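Local atomic coordinates of polyketide synthase PksJ (Bacillus subtilis subsp. subtilis, PDB entry 4J1Q), a protein that uses NADPH to reduce alpha- and beta-keto groups stereoselectively, probably on chain intermediates, as a ketoreductase of the bacillaene polyketide assembly line. Residues A[314-318]-A[357-361]; A[333-339]-A[377-383]. All coordinates share one frame; numbering follows the deposited sequence.

Contact 1: residues A[314-318]-A[357-361]. With NDP (NADPH dihydro-nicotinamide-adenine-dinucleotide phosphate), chain B.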
# COMPACT_ATOMS: atom_id res chain seq x y z
N LYS A 314 7.68 4.81 -1.44
CA LYS A 314 6.23 4.58 -1.36
C LYS A 314 5.67 5.22 -0.09
O LYS A 314 4.45 5.41 0.07
CB LYS A 314 5.93 3.07 -1.42
CG LYS A 314 5.96 2.50 -2.85
CD LYS A 314 5.70 1.00 -2.88
CE LYS A 314 5.83 0.42 -4.28
NZ LYS A 314 4.64 0.63 -5.18
N VAL A 315 6.54 5.53 0.86
CA VAL A 315 6.05 6.00 2.14
C VAL A 315 6.35 7.48 2.35
O VAL A 315 5.45 8.30 2.20
CB VAL A 315 6.49 5.10 3.31
CG1 VAL A 315 5.91 5.61 4.62
CG2 VAL A 315 6.02 3.69 3.04
N SER A 316 7.62 7.82 2.49
CA SER A 316 8.03 9.21 2.50
C SER A 316 7.87 9.85 1.14
O SER A 316 7.43 11.02 1.04
CB SER A 316 9.49 9.35 2.95
OG SER A 316 9.57 9.19 4.34
N GLY A 317 8.26 9.12 0.10
CA GLY A 317 8.16 9.64 -1.26
C GLY A 317 6.75 10.09 -1.55
O GLY A 317 6.54 11.16 -2.11
N LEU A 318 5.78 9.28 -1.11
CA LEU A 318 4.38 9.54 -1.38
C LEU A 318 3.88 10.74 -0.58
O LEU A 318 3.24 11.62 -1.12
CB LEU A 318 3.54 8.31 -1.06
CG LEU A 318 2.04 8.45 -1.31
CD1 LEU A 318 1.41 7.11 -1.61
CD2 LEU A 318 1.41 8.97 -0.05
N PHE A 357 0.87 1.01 3.43
CA PHE A 357 0.81 2.43 3.81
C PHE A 357 0.10 3.25 2.75
O PHE A 357 -0.70 4.14 3.09
CB PHE A 357 2.22 2.99 4.05
CG PHE A 357 2.25 4.49 4.23
CD1 PHE A 357 2.31 5.05 5.50
CD2 PHE A 357 2.33 5.34 3.13
CE1 PHE A 357 2.44 6.42 5.67
CE2 PHE A 357 2.45 6.69 3.30
CZ PHE A 357 2.47 7.24 4.55
N MET A 358 0.35 2.95 1.47
CA MET A 358 -0.27 3.71 0.38
C MET A 358 -1.76 3.51 0.36
O MET A 358 -2.52 4.48 0.31
CB MET A 358 0.33 3.32 -0.99
CG MET A 358 1.78 3.76 -1.13
SD MET A 358 2.31 3.91 -2.83
CE MET A 358 1.91 2.31 -3.55
N ASP A 359 -2.18 2.24 0.47
CA ASP A 359 -3.61 1.89 0.66
C ASP A 359 -4.24 2.70 1.80
O ASP A 359 -5.29 3.30 1.62
CB ASP A 359 -3.78 0.40 0.94
CG ASP A 359 -3.15 -0.47 -0.14
OD1 ASP A 359 -2.86 0.06 -1.26
OD2 ASP A 359 -2.93 -1.69 0.13
N ALA A 360 -3.59 2.72 2.95
CA ALA A 360 -4.10 3.47 4.11
C ALA A 360 -4.12 4.95 3.81
O ALA A 360 -5.02 5.66 4.23
CB ALA A 360 -3.27 3.20 5.37
N PHE A 361 -3.13 5.42 3.06
CA PHE A 361 -3.06 6.83 2.70
C PHE A 361 -4.22 7.28 1.80
O PHE A 361 -4.68 8.42 1.89
CB PHE A 361 -1.71 7.12 2.03
CG PHE A 361 -1.31 8.57 2.05
CD1 PHE A 361 -0.76 9.13 3.20
CD2 PHE A 361 -1.51 9.37 0.94
CE1 PHE A 361 -0.42 10.48 3.23
CE2 PHE A 361 -1.20 10.72 0.98
CZ PHE A 361 -0.64 11.28 2.12
PA NDP B . 9.83 -0.79 -12.16
O1A NDP B . 10.92 -1.11 -11.12
O2A NDP B . 9.99 -1.05 -13.63
O5B NDP B . 9.35 0.71 -11.95
C5B NDP B . 9.64 1.41 -10.74
C4B NDP B . 10.29 2.72 -11.17
O4B NDP B . 10.40 3.57 -10.02
C3B NDP B . 11.71 2.48 -11.63
O3B NDP B . 11.74 3.01 -12.99
C2B NDP B . 12.59 3.31 -10.70
O2B NDP B . 13.55 4.10 -11.48
C1B NDP B . 11.62 4.30 -10.07
N9A NDP B . 12.09 4.58 -8.68
C8A NDP B . 12.53 3.66 -7.75
N7A NDP B . 12.86 4.35 -6.59
C5A NDP B . 12.57 5.71 -6.80
C6A NDP B . 12.69 6.86 -6.03
N6A NDP B . 13.21 6.84 -4.76
N1A NDP B . 12.31 8.06 -6.55
C2A NDP B . 11.85 8.15 -7.82
N3A NDP B . 11.76 7.05 -8.60
C4A NDP B . 12.08 5.81 -8.10
O3 NDP B . 8.49 -1.53 -11.65
PN NDP B . 7.11 -1.38 -12.44
O1N NDP B . 6.78 -2.81 -12.84
O2N NDP B . 7.14 -0.20 -13.39
O5D NDP B . 6.11 -0.98 -11.23
C5D NDP B . 5.41 0.27 -11.17
C4D NDP B . 4.73 0.36 -9.79
O4D NDP B . 3.63 -0.58 -9.75
C3D NDP B . 5.69 -0.05 -8.67
O3D NDP B . 5.55 0.82 -7.52
C2D NDP B . 5.28 -1.46 -8.35
O2D NDP B . 5.51 -1.70 -6.95
C1D NDP B . 3.80 -1.53 -8.72
N1N NDP B . 3.42 -2.87 -9.18
C2N NDP B . 3.94 -3.40 -10.33
C3N NDP B . 3.62 -4.71 -10.74
C7N NDP B . 4.19 -5.27 -12.05
O7N NDP B . 3.66 -6.27 -12.54
N7N NDP B . 5.32 -4.75 -12.59
C4N NDP B . 2.80 -5.53 -9.92
C5N NDP B . 2.31 -4.97 -8.72
C6N NDP B . 2.65 -3.64 -8.38
P2B NDP B . 14.97 4.57 -10.85
O1X NDP B . 15.54 3.25 -10.29
O2X NDP B . 15.60 5.18 -12.09
O3X NDP B . 14.65 5.58 -9.77

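Contact 2: residues A[333-339]-A[377-383]. With NDP (NADPH dihydro-nicotinamide-adenine-dinucleotide phosphate), chain B.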
# COMPACT_ATOMS: atom_id res chain seq x y z
N PHE A 333 -5.36 11.41 -7.97
CA PHE A 333 -4.06 11.03 -7.45
C PHE A 333 -4.14 9.53 -7.19
O PHE A 333 -4.86 9.08 -6.31
CB PHE A 333 -3.79 11.79 -6.15
CG PHE A 333 -2.33 11.84 -5.73
CD1 PHE A 333 -1.44 10.84 -6.09
CD2 PHE A 333 -1.90 12.83 -4.85
CE1 PHE A 333 -0.12 10.84 -5.62
CE2 PHE A 333 -0.59 12.84 -4.38
CZ PHE A 333 0.30 11.83 -4.74
N ILE A 334 -3.52 8.75 -8.08
CA ILE A 334 -3.62 7.30 -8.03
C ILE A 334 -2.30 6.65 -7.64
O ILE A 334 -1.27 6.94 -8.26
CB ILE A 334 -4.04 6.74 -9.39
CG1 ILE A 334 -5.53 7.02 -9.66
CG2 ILE A 334 -3.71 5.26 -9.48
CD1 ILE A 334 -5.87 7.09 -11.14
N PHE A 335 -2.32 5.83 -6.60
CA PHE A 335 -1.11 5.10 -6.18
C PHE A 335 -1.09 3.75 -6.88
O PHE A 335 -2.07 3.01 -6.84
CB PHE A 335 -1.11 4.86 -4.65
CG PHE A 335 -1.58 6.03 -3.83
CD1 PHE A 335 -2.23 5.81 -2.62
CD2 PHE A 335 -1.33 7.33 -4.23
CE1 PHE A 335 -2.72 6.87 -1.88
CE2 PHE A 335 -1.80 8.40 -3.49
CZ PHE A 335 -2.50 8.18 -2.31
N PHE A 336 0.08 3.36 -7.36
CA PHE A 336 0.27 1.99 -7.85
C PHE A 336 0.80 1.06 -6.77
O PHE A 336 2.02 0.92 -6.57
CB PHE A 336 1.16 1.96 -9.09
CG PHE A 336 0.45 2.38 -10.36
CD1 PHE A 336 -0.86 2.86 -10.31
CD2 PHE A 336 1.07 2.26 -11.59
CE1 PHE A 336 -1.52 3.24 -11.46
CE2 PHE A 336 0.42 2.64 -12.75
CZ PHE A 336 -0.89 3.13 -12.69
N SER A 337 -0.12 0.47 -6.02
CA SER A 337 0.24 -0.41 -4.91
C SER A 337 0.25 -1.84 -5.46
O SER A 337 0.19 -2.04 -6.66
CB SER A 337 -0.80 -0.25 -3.78
OG SER A 337 -0.62 -1.20 -2.74
N SER A 338 0.22 -2.83 -4.57
CA SER A 338 0.44 -4.19 -5.02
C SER A 338 -0.45 -5.15 -4.26
O SER A 338 -0.82 -4.91 -3.09
CB SER A 338 1.90 -4.59 -4.79
OG SER A 338 2.02 -6.00 -4.77
N VAL A 339 -0.74 -6.28 -4.89
CA VAL A 339 -1.38 -7.38 -4.19
C VAL A 339 -0.61 -7.82 -2.91
O VAL A 339 -1.21 -8.26 -1.94
CB VAL A 339 -1.66 -8.54 -5.16
CG1 VAL A 339 -1.26 -9.87 -4.56
CG2 VAL A 339 -3.13 -8.53 -5.57
N SER A 377 -9.78 13.06 -6.81
CA SER A 377 -10.11 11.75 -6.25
C SER A 377 -8.87 10.87 -6.07
O SER A 377 -8.00 10.81 -6.94
CB SER A 377 -11.16 11.05 -7.12
OG SER A 377 -10.53 10.42 -8.22
N THR A 378 -8.83 10.14 -4.96
CA THR A 378 -7.65 9.35 -4.60
C THR A 378 -7.96 7.87 -4.63
O THR A 378 -8.89 7.41 -3.97
CB THR A 378 -7.16 9.69 -3.19
OG1 THR A 378 -7.13 11.11 -3.02
CG2 THR A 378 -5.79 9.14 -2.96
N ILE A 379 -7.13 7.11 -5.34
CA ILE A 379 -7.31 5.67 -5.43
C ILE A 379 -5.97 4.98 -5.27
O ILE A 379 -4.98 5.44 -5.82
CB ILE A 379 -7.91 5.27 -6.79
CG1 ILE A 379 -9.21 6.02 -7.03
CG2 ILE A 379 -8.15 3.77 -6.87
CD1 ILE A 379 -9.76 5.86 -8.43
N SER A 380 -5.97 3.85 -4.57
CA SER A 380 -4.81 2.96 -4.56
C SER A 380 -5.21 1.64 -5.21
O SER A 380 -6.26 1.07 -4.88
CB SER A 380 -4.34 2.74 -3.12
OG SER A 380 -3.12 1.98 -3.04
N PHE A 381 -4.43 1.19 -6.20
CA PHE A 381 -4.74 -0.07 -6.87
C PHE A 381 -3.81 -1.14 -6.31
O PHE A 381 -2.58 -1.00 -6.38
CB PHE A 381 -4.53 0.04 -8.40
CG PHE A 381 -5.62 0.83 -9.13
CD1 PHE A 381 -5.58 2.21 -9.18
CD2 PHE A 381 -6.62 0.17 -9.80
CE1 PHE A 381 -6.55 2.93 -9.88
CE2 PHE A 381 -7.60 0.87 -10.50
CZ PHE A 381 -7.56 2.26 -10.54
N ASN A 382 -4.38 -2.23 -5.82
CA ASN A 382 -3.57 -3.41 -5.57
C ASN A 382 -3.42 -4.28 -6.81
O ASN A 382 -4.32 -5.09 -7.14
CB ASN A 382 -4.11 -4.22 -4.41
CG ASN A 382 -4.20 -3.42 -3.15
OD1 ASN A 382 -5.24 -2.79 -2.85
ND2 ASN A 382 -3.13 -3.45 -2.37
N TRP A 383 -2.32 -4.06 -7.54
CA TRP A 383 -2.08 -4.73 -8.82
C TRP A 383 -1.52 -6.09 -8.59
O TRP A 383 -0.63 -6.28 -7.74
CB TRP A 383 -1.07 -3.96 -9.65
CG TRP A 383 -1.55 -2.64 -10.21
CD1 TRP A 383 -0.88 -1.43 -10.17
CD2 TRP A 383 -2.75 -2.40 -11.04
NE1 TRP A 383 -1.59 -0.46 -10.84
CE2 TRP A 383 -2.72 -0.98 -11.39
CE3 TRP A 383 -3.80 -3.18 -11.50
CZ2 TRP A 383 -3.69 -0.39 -12.20
CZ3 TRP A 383 -4.81 -2.58 -12.26
CH2 TRP A 383 -4.74 -1.21 -12.63
PA NDP B . 9.83 -0.79 -12.16
O1A NDP B . 10.92 -1.11 -11.12
O2A NDP B . 9.99 -1.05 -13.63
O5B NDP B . 9.35 0.71 -11.95
C5B NDP B . 9.64 1.41 -10.74
C4B NDP B . 10.29 2.72 -11.17
O4B NDP B . 10.40 3.57 -10.02
C3B NDP B . 11.71 2.48 -11.63
O3B NDP B . 11.74 3.01 -12.99
C2B NDP B . 12.59 3.31 -10.70
O2B NDP B . 13.55 4.10 -11.48
C1B NDP B . 11.62 4.30 -10.07
N9A NDP B . 12.09 4.58 -8.68
C8A NDP B . 12.53 3.66 -7.75
N7A NDP B . 12.86 4.35 -6.59
C5A NDP B . 12.57 5.71 -6.80
C6A NDP B . 12.69 6.86 -6.03
N6A NDP B . 13.21 6.84 -4.76
N1A NDP B . 12.31 8.06 -6.55
C2A NDP B . 11.85 8.15 -7.82
N3A NDP B . 11.76 7.05 -8.60
C4A NDP B . 12.08 5.81 -8.10
O3 NDP B . 8.49 -1.53 -11.65
PN NDP B . 7.11 -1.38 -12.44
O1N NDP B . 6.78 -2.81 -12.84
O2N NDP B . 7.14 -0.20 -13.39
O5D NDP B . 6.11 -0.98 -11.23
C5D NDP B . 5.41 0.27 -11.17
C4D NDP B . 4.73 0.36 -9.79
O4D NDP B . 3.63 -0.58 -9.75
C3D NDP B . 5.69 -0.05 -8.67
O3D NDP B . 5.55 0.82 -7.52
C2D NDP B . 5.28 -1.46 -8.35
O2D NDP B . 5.51 -1.70 -6.95
C1D NDP B . 3.80 -1.53 -8.72
N1N NDP B . 3.42 -2.87 -9.18
C2N NDP B . 3.94 -3.40 -10.33
C3N NDP B . 3.62 -4.71 -10.74
C7N NDP B . 4.19 -5.27 -12.05
O7N NDP B . 3.66 -6.27 -12.54
N7N NDP B . 5.32 -4.75 -12.59
C4N NDP B . 2.80 -5.53 -9.92
C5N NDP B . 2.31 -4.97 -8.72
C6N NDP B . 2.65 -3.64 -8.38
P2B NDP B . 14.97 4.57 -10.85
O1X NDP B . 15.54 3.25 -10.29
O2X NDP B . 15.60 5.18 -12.09
O3X NDP B . 14.65 5.58 -9.77

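Contact 1: residues A[314-318]-A[357-361]
V315 sets its CG1 methyl almost over the middle of the F357 ring, 3.5 Å from the ring centroid and only 4° off the normal, a clean CH-pi contact. With CG1 turned anti to the backbone N, this branch is aimed at the ring, while CG2 lies near F357 CB and CG. One turn on, L318 splits its two methyls: CD1 packs on M358 CG at 3.4 Å and lies close to SD, while CD2 comes to the edge of the F357 ring, 4.2 Å from CE2.

K314 and M358 run past each other at a slant. M358 CG lies 3.4 Å from the backbone K314 O, and its CE methyl comes 3.6 Å from K314 NZ. The lysine chain is extended until a bend at chi4 (-79°) brings NZ to the NADPH ribose, where it donates to O3D at 2.5 Å and to O2D at 3.1 Å. N355 OD1 is a further hydrogen-bond partner of NZ, which is thus gripped from both protein and cofactor.

The pair joins helices 304-324 and 349-370 of the Rossmann-type ketoreductase fold, their local axes 10.1 Å apart and inclined at 42°. No hydrogen bond links the two segments. Farther out, Y85 and A82 of helix 81-98 back V315, L122 touches both F357 and F361, and F335 of strand 332-338 lies against L318 and M358.

Contact 2: residues A[333-339]-A[377-383]
Two neighbouring parallel strands of the Rossmann-type ketoreductase sheet, 332-338 and 377-383, meet here, their C-terminal ends reaching the nicotinamide half of NADPH. The backbone ladder begins with F333 N to S377 O and runs on through I379 N to F333 O and F335 N to I379 O. F381 N to F335 O, 3.0 Å, is nearly straight (171°). The next two bonds are weak for different reasons: S337 N to F381 O is short but bent (123°), whereas W383 N to S337 O is straight but long, 3.3 Å.

Beyond them, N382 ND2 donates to S338 O at 2.8 Å, nearly straight and in its own amide plane, though it approaches from above the carbonyl plane. V339 N bonds to W383 O, and S338 OG caps S340 N at the start of helix 339-343.

I334, F336, F381 and W383 share one face of the sheet. There the indole edge of W383 meets the F336 ring in a T-shaped stack, planes at 84°, with NE1 3.4 Å from F336 CD1. I334 CG2 touches the rim of the F381 ring, 3.6 Å from CD1. On the other face T378 CG2 reaches F335 CZ at 3.5 Å. S337 OG and S380 OG both bond to D359 of helix 349-370. Against the cofactor, S337 O lies 3.4 Å from C6N and W383 O 3.4 Å from C5N.

In the fold
Both contacts are buried in the ketoreductase domain and both touch NADPH, but they are built differently. Contact 1 joins two helices mainly by apolar packing, without a hydrogen bond between the segments, and its lysine reaches the ribose; contact 2 is a backbone ladder between two strands, with aromatic and serine side chains on its faces. Their segments alternate along the chain, helix 304-324 leading into strand 332-338 and helix 349-370 into strand 377-383. The centres lie about 10 Å apart, and D359, on the helix of contact 1, ties them through its OD2, 3.1 Å from N382 ND2. K314 NZ also lies 3.0 Å from F336 O.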